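Local structure of perosamine synthetase (Caulobacter crescentus, 3BN1) at residues V83-Y88 with D335-A340; A92-Y97 with A129-H134; V103-D108 with F112-A117. The protein catalyses the pyridoxal phosphate-dependent transfer of an amino group from L-glutamate to GDP-4-keto-6-deoxy-D-mannose, yielding GDP-perosamine for O-antigen synthesis. All coordinates share one frame; numbering follows the deposited sequence.

Interaction 1 (V83-Y88 with D335-A340); sequences VPSLTY and DDLKIA. With AKG (2-oxoglutaric acid), chain G.
One face of the Tyr-88 ring is covered by the bound 2-oxoglutarate, whose C2 lies over it. The ligand's C3 and C4 are offset toward the hydroxyl end: C4 stands 3.6 Å from Tyr-88 CZ, and C3 is 3.8 Å from Tyr-88 CE1. The chain then runs out past the hydroxyl, where Tyr-88 OH is 3.4 Å from the carboxylate carbon C5. Gln-215 of the second subunit packs against Tyr-88 and, with Arg-233 of that subunit, hydrogen-bonds the ligand.

The segment carrying this tyrosine begins with the last two residues of strand 80-84 and turns out of it. That strand belongs to the mixed seven-stranded sheet, the core of an aspartate aminotransferase-like fold. The turn rests on the start of helix 338-346, whose N-cap is Leu-337. No hydrogen bond joins the two segments. Leu-86 meets Ala-340 CB to CB at 4.1 Å. In Leu-86, chi1 of -164° sets CG beside the carbonyl carbon, and chi2 of 70° then places CD1 4.0 Å from Ala-340 O. Ser-85 uses its methylene carbon here: CB is 4.2 Å from Leu-337 CD2 and equally far from Ala-340 CB. The hydroxyl of Ser-85 is turned to another partner and hydrogen-bonds His-324 ND1. The backbone N atoms of Ile-339 and Ala-340 pair with the carboxylate of Asp-106, which ties the helix start to the neighbouring strand end.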
loop_
_atom_site.group_PDB
_atom_site.type_symbol
_atom_site.label_atom_id
_atom_site.label_comp_id
_atom_site.label_asym_id
_atom_site.label_seq_id
_atom_site.Cartn_x
_atom_site.Cartn_y
_atom_site.Cartn_z
ATOM N N VAL A 83 7.022 20.092 -9.752
ATOM C CA VAL A 83 7.533 18.756 -10.079
ATOM C C VAL A 83 8.076 18.782 -11.521
ATOM O O VAL A 83 7.468 19.432 -12.382
ATOM C CB VAL A 83 6.351 17.780 -10.057
ATOM C CG1 VAL A 83 6.787 16.337 -10.283
ATOM C CG2 VAL A 83 5.548 17.939 -8.797
ATOM N N PRO A 84 9.223 18.131 -11.788
ATOM C CA PRO A 84 9.733 18.088 -13.162
ATOM C C PRO A 84 8.785 17.261 -14.044
ATOM O O PRO A 84 8.205 16.275 -13.605
ATOM C CB PRO A 84 11.090 17.401 -13.028
ATOM C CG PRO A 84 11.108 16.755 -11.677
ATOM C CD PRO A 84 10.154 17.517 -10.809
ATOM N N SER A 85 8.585 17.693 -15.274
ATOM C CA SER A 85 7.769 16.932 -16.237
ATOM C C SER A 85 8.482 15.610 -16.490
ATOM O O SER A 85 7.825 14.577 -16.581
ATOM C CB SER A 85 7.625 17.637 -17.583
ATOM O OG SER A 85 6.615 17.030 -18.378
ATOM N N LEU A 86 9.824 15.649 -16.557
ATOM C CA LEU A 86 10.630 14.417 -16.728
ATOM C C LEU A 86 10.852 13.672 -15.428
ATOM O O LEU A 86 11.760 14.019 -14.649
ATOM C CB LEU A 86 11.986 14.702 -17.361
ATOM C CG LEU A 86 12.691 13.428 -17.926
ATOM C CD1 LEU A 86 11.945 12.914 -19.172
ATOM C CD2 LEU A 86 14.133 13.703 -18.336
ATOM N N THR A 87 10.017 12.657 -15.200
ATOM C CA THR A 87 10.047 11.840 -13.963
ATOM C C THR A 87 9.088 10.654 -14.136
ATOM O O THR A 87 8.295 10.603 -15.101
ATOM C CB THR A 87 9.661 12.631 -12.674
ATOM O OG1 THR A 87 9.792 11.789 -11.512
ATOM C CG2 THR A 87 8.226 13.146 -12.705
ATOM N N TYR A 88 9.110 9.776 -13.144
ATOM C CA TYR A 88 8.181 8.670 -13.082
ATOM C C TYR A 88 6.857 9.289 -12.566
ATOM O O TYR A 88 6.826 10.180 -11.727
ATOM C CB TYR A 88 8.691 7.594 -12.123
ATOM C CG TYR A 88 7.673 6.494 -12.074
ATOM C CD1 TYR A 88 7.353 5.774 -13.235
ATOM C CD2 TYR A 88 6.997 6.228 -10.876
ATOM C CE1 TYR A 88 6.468 4.742 -13.176
ATOM C CE2 TYR A 88 6.111 5.216 -10.810
ATOM C CZ TYR A 88 5.811 4.525 -11.958
ATOM O OH TYR A 88 4.848 3.561 -11.879
ATOM N N ASP A 335 4.891 25.790 -22.893
ATOM C CA ASP A 335 5.866 25.877 -23.981
ATOM C C ASP A 335 7.346 25.923 -23.455
ATOM O O ASP A 335 8.310 26.172 -24.181
ATOM C CB ASP A 335 5.482 26.983 -24.967
ATOM C CG ASP A 335 5.458 28.369 -24.348
ATOM O OD1 ASP A 335 6.331 28.621 -23.496
ATOM O OD2 ASP A 335 4.608 29.215 -24.734
ATOM N N ASP A 336 7.548 25.653 -22.170
ATOM C CA ASP A 336 8.898 25.719 -21.608
ATOM C C ASP A 336 9.244 24.424 -20.922
ATOM O O ASP A 336 9.795 24.387 -19.793
ATOM C CB ASP A 336 9.013 26.840 -20.582
ATOM C CG ASP A 336 10.476 27.289 -20.372
ATOM O OD1 ASP A 336 11.314 26.929 -21.210
ATOM O OD2 ASP A 336 10.855 27.980 -19.397
ATOM N N LEU A 337 8.930 23.368 -21.647
ATOM C CA LEU A 337 9.261 21.972 -21.252
ATOM C C LEU A 337 10.027 21.255 -22.382
ATOM O O LEU A 337 10.059 20.023 -22.511
ATOM C CB LEU A 337 8.020 21.164 -20.847
ATOM C CG LEU A 337 7.306 21.793 -19.640
ATOM C CD1 LEU A 337 5.939 21.164 -19.539
ATOM C CD2 LEU A 337 8.125 21.731 -18.265
ATOM N N LYS A 338 10.702 22.072 -23.184
ATOM C CA LYS A 338 11.397 21.549 -24.342
ATOM C C LYS A 338 12.540 20.577 -24.049
ATOM O O LYS A 338 12.762 19.660 -24.826
ATOM C CB LYS A 338 11.771 22.707 -25.280
ATOM C CG LYS A 338 10.513 23.423 -25.849
ATOM C CD LYS A 338 10.748 24.785 -26.557
ATOM C CE LYS A 338 10.599 24.716 -28.090
ATOM N NZ LYS A 338 9.861 23.498 -28.561
ATOM N N ILE A 339 13.282 20.780 -22.959
ATOM C CA ILE A 339 14.400 19.880 -22.683
ATOM C C ILE A 339 13.830 18.526 -22.309
ATOM O O ILE A 339 14.264 17.510 -22.848
ATOM C CB ILE A 339 15.408 20.330 -21.600
ATOM C CG1 ILE A 339 16.040 21.698 -21.880
ATOM C CG2 ILE A 339 16.559 19.314 -21.558
ATOM C CD1 ILE A 339 16.643 21.800 -23.304
ATOM N N ALA A 340 12.803 18.513 -21.457
ATOM C CA ALA A 340 12.190 17.237 -21.054
ATOM C C ALA A 340 11.688 16.450 -22.304
ATOM O O ALA A 340 11.838 15.229 -22.412
ATOM C CB ALA A 340 10.997 17.539 -20.102
HETATM C C1 AKG G . 10.238 1.620 -13.297
HETATM O O1 AKG G . 9.657 0.849 -14.107
HETATM O O2 AKG G . 11.386 2.070 -13.536
HETATM C C2 AKG G . 9.570 1.993 -12.034
HETATM O O5 AKG G . 10.176 2.637 -11.200
HETATM C C3 AKG G . 8.124 1.578 -11.861
HETATM C C4 AKG G . 7.632 1.866 -10.459
HETATM C C5 AKG G . 6.391 1.052 -10.210
HETATM O O3 AKG G . 5.805 1.210 -9.105
HETATM O O4 AKG G . 5.900 0.219 -11.192
#

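Interaction 2 (A92-Y97 with A129-H134); sequences ANSVTY and AIMPVH
The apolar part of the contact is the methyl of Met-131 set against Val-95. Met-131 CE lies 4.2 Å from Val-95 CG2, and the two side chains pass with their ends running opposite ways. The methionine is extended through its first two torsions (chi1 -178°, chi2 -172°). It then bends at the sulfur (chi3 -67°), which turns the methyl along the helix surface. Val-95 CG2 stands anti to its own carbonyl carbon, which makes it the branch that meets the methionine methyl. Leu-70 of helix 62-72 also packs here, on both Ser-94 and Val-95.

The second kind is a polar atom against a methyl. Ser-94 OG sits 3.7 Å from Met-131 CE, a van der Waals touch. The hydroxyl itself is hydrogen-bonded to Ser-91 O, one turn back in the helix, so this buried polar atom is satisfied within its own helix.

Helix 90-98 links the adjacent parallel strands 80-84 and 101-105, a beta-alpha-beta crossover of the large sheet. Strand 127-130 is the neighbour of 80-84 on its other side, and the CB of Met-131, just beyond it, is directed toward the helix.

No hydrogen bond crosses between the two segments. Within the helix, Thr-96 N bonds Ala-92 O at 3.1 Å, and Tyr-97 N bonds Asn-93 O at 2.7 Å. Other bonds hold each segment to its surroundings: Met-131 pairs by backbone with Ile-82, and Tyr-97 OH binds Gly-229 O of the second subunit.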
loop_
_atom_site.group_PDB
_atom_site.type_symbol
_atom_site.label_atom_id
_atom_site.label_comp_id
_atom_site.label_asym_id
_atom_site.label_seq_id
_atom_site.Cartn_x
_atom_site.Cartn_y
_atom_site.Cartn_z
ATOM N N ALA A 92 4.070 12.994 -9.807
ATOM C CA ALA A 92 2.952 13.926 -10.027
ATOM C C ALA A 92 1.714 13.349 -9.419
ATOM O O ALA A 92 0.909 14.112 -8.886
ATOM C CB ALA A 92 2.737 14.140 -11.553
ATOM N N ASN A 93 1.508 12.036 -9.550
ATOM C CA ASN A 93 0.262 11.440 -9.034
ATOM C C ASN A 93 0.097 11.680 -7.570
ATOM O O ASN A 93 -0.996 11.945 -7.050
ATOM C CB ASN A 93 0.139 9.905 -9.275
ATOM C CG ASN A 93 -0.090 9.578 -10.764
ATOM O OD1 ASN A 93 -0.489 10.446 -11.556
ATOM N ND2 ASN A 93 0.124 8.311 -11.135
ATOM N N SER A 94 1.231 11.587 -6.872
ATOM C CA SER A 94 1.239 11.803 -5.423
ATOM C C SER A 94 0.627 13.167 -5.019
ATOM O O SER A 94 -0.120 13.279 -4.044
ATOM C CB SER A 94 2.655 11.534 -4.828
ATOM O OG SER A 94 3.606 12.557 -5.114
ATOM N N VAL A 95 0.866 14.200 -5.832
ATOM C CA VAL A 95 0.354 15.546 -5.571
ATOM C C VAL A 95 -1.137 15.523 -5.910
ATOM O O VAL A 95 -2.008 16.002 -5.164
ATOM C CB VAL A 95 1.110 16.573 -6.462
ATOM C CG1 VAL A 95 0.503 17.994 -6.505
ATOM C CG2 VAL A 95 2.599 16.547 -6.140
ATOM N N THR A 96 -1.392 14.845 -7.013
ATOM C CA THR A 96 -2.740 14.719 -7.451
ATOM C C THR A 96 -3.568 14.110 -6.368
ATOM O O THR A 96 -4.680 14.545 -6.165
ATOM C CB THR A 96 -2.812 13.869 -8.695
ATOM O OG1 THR A 96 -2.354 14.692 -9.770
ATOM C CG2 THR A 96 -4.291 13.545 -9.051
ATOM N N TYR A 97 -3.052 13.084 -5.706
ATOM C CA TYR A 97 -3.851 12.433 -4.699
ATOM C C TYR A 97 -4.178 13.403 -3.570
ATOM O O TYR A 97 -5.171 13.204 -2.842
ATOM C CB TYR A 97 -3.107 11.300 -4.053
ATOM C CG TYR A 97 -2.566 10.186 -4.903
ATOM C CD1 TYR A 97 -3.140 9.824 -6.107
ATOM C CD2 TYR A 97 -1.436 9.493 -4.481
ATOM C CE1 TYR A 97 -2.577 8.778 -6.906
ATOM C CE2 TYR A 97 -0.895 8.487 -5.231
ATOM C CZ TYR A 97 -1.504 8.064 -6.403
ATOM O OH TYR A 97 -0.984 7.006 -7.121
ATOM N N ALA A 129 5.435 23.730 -2.148
ATOM C CA ALA A 129 6.588 22.859 -2.169
ATOM C C ALA A 129 7.109 22.645 -3.559
ATOM O O ALA A 129 6.407 22.900 -4.548
ATOM C CB ALA A 129 6.213 21.479 -1.615
ATOM N N ILE A 130 8.365 22.188 -3.568
ATOM C CA ILE A 130 9.106 21.849 -4.784
ATOM C C ILE A 130 9.564 20.424 -4.549
ATOM O O ILE A 130 10.067 20.081 -3.464
ATOM C CB ILE A 130 10.392 22.707 -5.011
ATOM C CG1 ILE A 130 10.071 24.212 -5.078
ATOM C CG2 ILE A 130 11.066 22.331 -6.343
ATOM C CD1 ILE A 130 11.226 25.104 -4.592
ATOM N N MET A 131 9.377 19.611 -5.585
ATOM C CA MET A 131 9.782 18.204 -5.523
ATOM C C MET A 131 10.920 17.898 -6.524
ATOM O O MET A 131 10.715 17.440 -7.662
ATOM C CB MET A 131 8.570 17.279 -5.787
ATOM C CG MET A 131 8.940 15.802 -5.680
ATOM S SD MET A 131 7.552 14.706 -6.232
ATOM C CE MET A 131 6.284 15.070 -4.880
ATOM N N PRO A 132 12.149 18.093 -6.075
ATOM C CA PRO A 132 13.252 17.692 -6.937
ATOM C C PRO A 132 13.247 16.130 -7.006
ATOM O O PRO A 132 12.952 15.424 -6.026
ATOM C CB PRO A 132 14.494 18.249 -6.199
ATOM C CG PRO A 132 14.040 18.269 -4.773
ATOM C CD PRO A 132 12.640 18.811 -4.873
ATOM N N VAL A 133 13.535 15.580 -8.184
ATOM C CA VAL A 133 13.628 14.147 -8.326
ATOM C C VAL A 133 15.069 13.833 -8.746
ATOM O O VAL A 133 15.545 14.356 -9.755
ATOM C CB VAL A 133 12.666 13.595 -9.371
ATOM C CG1 VAL A 133 12.869 12.090 -9.554
ATOM C CG2 VAL A 133 11.221 14.009 -9.055
ATOM N N HIS A 134 15.710 12.916 -8.011
ATOM C CA HIS A 134 17.102 12.532 -8.314
ATOM C C HIS A 134 17.097 11.361 -9.336
ATOM O O HIS A 134 17.219 10.203 -8.994
ATOM C CB HIS A 134 17.875 12.209 -6.999
ATOM C CG HIS A 134 17.670 13.203 -5.892
ATOM N ND1 HIS A 134 17.719 14.566 -6.093
ATOM C CD2 HIS A 134 17.563 13.036 -4.546
ATOM C CE1 HIS A 134 17.554 15.195 -4.940
ATOM N NE2 HIS A 134 17.484 14.290 -3.977
#

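Interaction 3 (V103-D108 with F112-A117); sequences VLVDND and FNLDAA
A turn after strand 101-105 leads into the short helix 116-119, with a single beta bridge between Asn-107 and Leu-114. Backbone bonds lie to each side of that pair. Asp-115 N gives a nearly straight bond to Asp-106 O (3.0 Å, 163°). Asp-108 N bonds Asn-113 O at 2.6 Å. A weak bond from Phe-112 N to Asp-108 O lies nearest the turn. The amide of Asn-107 adds a donor to that same oxygen. Its CG lies between the backbone N and the carbonyl carbon (chi1 51°), which brings ND2 beside Phe-112 and 2.9 Å from Asp-108 O, above the carbonyl plane.

Asp-115 is the N-cap of the helix, its OD1 accepting from Ala-117 N at 3.1 Å. A water oxygen 2.6 Å from Asp-115 OD2 donates to it and to Asn-107 O, linking the cap to the turn. On the apolar side Val-105 CG1 lies 3.7 Å from Leu-114 CG, the two side chains meeting almost perpendicular.

Strand 80-84 pairs with Val-103 and Val-105, helix 338-346 packs on Asn-107 through Ile-339, Ala-340 and Cys-343, and Asn-113 bonds Leu-135 N and Gln-138 O beyond strand 127-130.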
loop_
_atom_site.group_PDB
_atom_site.type_symbol
_atom_site.label_atom_id
_atom_site.label_comp_id
_atom_site.label_asym_id
_atom_site.label_seq_id
_atom_site.Cartn_x
_atom_site.Cartn_y
_atom_site.Cartn_z
ATOM N N VAL A 103 2.949 21.508 -10.840
ATOM C CA VAL A 103 3.395 22.642 -11.669
ATOM C C VAL A 103 4.739 22.215 -12.203
ATOM O O VAL A 103 5.756 22.094 -11.474
ATOM C CB VAL A 103 3.478 23.963 -10.874
ATOM C CG1 VAL A 103 4.125 25.121 -11.721
ATOM C CG2 VAL A 103 2.064 24.335 -10.393
ATOM N N LEU A 104 4.687 21.899 -13.490
ATOM C CA LEU A 104 5.754 21.245 -14.151
ATOM C C LEU A 104 6.839 22.207 -14.488
ATOM O O LEU A 104 6.581 23.335 -14.887
ATOM C CB LEU A 104 5.303 20.500 -15.438
ATOM C CG LEU A 104 4.149 19.487 -15.338
ATOM C CD1 LEU A 104 3.823 18.830 -16.656
ATOM C CD2 LEU A 104 4.496 18.433 -14.266
ATOM N N VAL A 105 8.050 21.686 -14.338
ATOM C CA VAL A 105 9.292 22.430 -14.617
ATOM C C VAL A 105 10.233 21.552 -15.493
ATOM O O VAL A 105 10.184 20.301 -15.447
ATOM C CB VAL A 105 10.028 22.843 -13.304
ATOM C CG1 VAL A 105 10.466 21.584 -12.503
ATOM C CG2 VAL A 105 11.195 23.762 -13.647
ATOM N N ASP A 106 11.035 22.217 -16.332
ATOM C CA ASP A 106 11.924 21.548 -17.283
ATOM C C ASP A 106 13.147 21.125 -16.510
ATOM O O ASP A 106 13.333 21.550 -15.380
ATOM C CB ASP A 106 12.402 22.520 -18.371
ATOM C CG ASP A 106 12.562 21.863 -19.693
ATOM O OD1 ASP A 106 12.496 20.621 -19.722
ATOM O OD2 ASP A 106 12.759 22.570 -20.699
ATOM N N ASN A 107 13.954 20.259 -17.114
ATOM C CA ASN A 107 15.185 19.746 -16.515
ATOM C C ASN A 107 16.413 20.153 -17.308
ATOM O O ASN A 107 16.309 20.740 -18.393
ATOM C CB ASN A 107 15.220 18.208 -16.544
ATOM C CG ASN A 107 14.926 17.632 -17.918
ATOM O OD1 ASN A 107 13.767 17.568 -18.290
ATOM N ND2 ASN A 107 15.909 17.061 -18.588
ATOM N N ASP A 108 17.567 19.780 -16.751
ATOM C CA ASP A 108 18.863 20.040 -17.350
ATOM C C ASP A 108 19.038 19.012 -18.452
ATOM O O ASP A 108 18.696 17.820 -18.290
ATOM C CB ASP A 108 19.938 19.824 -16.284
ATOM C CG ASP A 108 21.374 20.107 -16.789
ATOM O OD1 ASP A 108 21.879 21.240 -16.619
ATOM O OD2 ASP A 108 22.036 19.186 -17.301
ATOM N N PHE A 112 19.570 15.443 -16.660
ATOM C CA PHE A 112 18.169 15.041 -16.631
ATOM C C PHE A 112 17.418 15.539 -15.404
ATOM O O PHE A 112 16.237 15.128 -15.210
ATOM C CB PHE A 112 17.914 13.521 -16.752
ATOM C CG PHE A 112 18.670 12.866 -17.858
ATOM C CD1 PHE A 112 18.207 12.945 -19.184
ATOM C CD2 PHE A 112 19.875 12.181 -17.600
ATOM C CE1 PHE A 112 18.916 12.334 -20.244
ATOM C CE2 PHE A 112 20.612 11.595 -18.668
ATOM C CZ PHE A 112 20.126 11.677 -19.976
ATOM N N ASN A 113 18.038 16.424 -14.609
ATOM C CA ASN A 113 17.386 16.887 -13.373
ATOM C C ASN A 113 16.776 18.262 -13.408
ATOM O O ASN A 113 17.087 19.083 -14.289
ATOM C CB ASN A 113 18.284 16.718 -12.129
ATOM C CG ASN A 113 18.409 15.260 -11.738
ATOM O OD1 ASN A 113 17.489 14.463 -11.969
ATOM N ND2 ASN A 113 19.562 14.873 -11.243
ATOM N N LEU A 114 15.839 18.456 -12.494
ATOM C CA LEU A 114 15.163 19.731 -12.320
ATOM C C LEU A 114 16.088 20.914 -12.599
ATOM O O LEU A 114 17.140 21.047 -11.983
ATOM C CB LEU A 114 14.673 19.807 -10.873
ATOM C CG LEU A 114 13.625 20.886 -10.697
ATOM C CD1 LEU A 114 12.910 20.501 -9.385
ATOM C CD2 LEU A 114 14.266 22.276 -10.623
ATOM N N ASP A 115 15.680 21.823 -13.487
ATOM C CA ASP A 115 16.543 22.957 -13.773
ATOM C C ASP A 115 16.239 24.111 -12.791
ATOM O O ASP A 115 15.190 24.768 -12.851
ATOM C CB ASP A 115 16.283 23.307 -15.212
ATOM C CG ASP A 115 17.158 24.473 -15.668
ATOM O OD1 ASP A 115 17.821 25.108 -14.817
ATOM O OD2 ASP A 115 17.139 24.773 -16.875
ATOM N N ALA A 116 17.106 24.267 -11.797
ATOM C CA ALA A 116 16.891 25.280 -10.732
ATOM C C ALA A 116 16.666 26.706 -11.206
ATOM O O ALA A 116 15.899 27.481 -10.612
ATOM C CB ALA A 116 17.968 25.227 -9.672
ATOM N N ALA A 117 17.240 26.966 -12.371
ATOM C CA ALA A 117 17.096 28.254 -13.020
ATOM C C ALA A 117 15.708 28.502 -13.573
ATOM O O ALA A 117 15.447 29.646 -13.926
ATOM C CB ALA A 117 18.134 28.467 -14.095
HETATM O O HOH W 1 16.182 23.244 -18.734
HETATM O O HOH W 2 20.131 23.782 -17.985
#

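Overall arrangement
All three contacts gather round the edge half of the large sheet, where strands 127-130, 80-84 and 101-105 run side by side. Interactions 1 and 2 are fully buried, each joined by van der Waals contact with no hydrogen bond across, and they touch through Pro-84, Val-83 and Thr-87. Interaction 3 is mostly backbone hydrogen bonding, with two partly exposed aspartates and bridging water. Its centre is about 6 Å from that of interaction 1, and Asp-106 is the residue that links the two. Leu-114 and Asn-113 reach the 129-134 segment of interaction 2. Of the three, interaction 1 includes a ligand-pocket residue, Tyr-88.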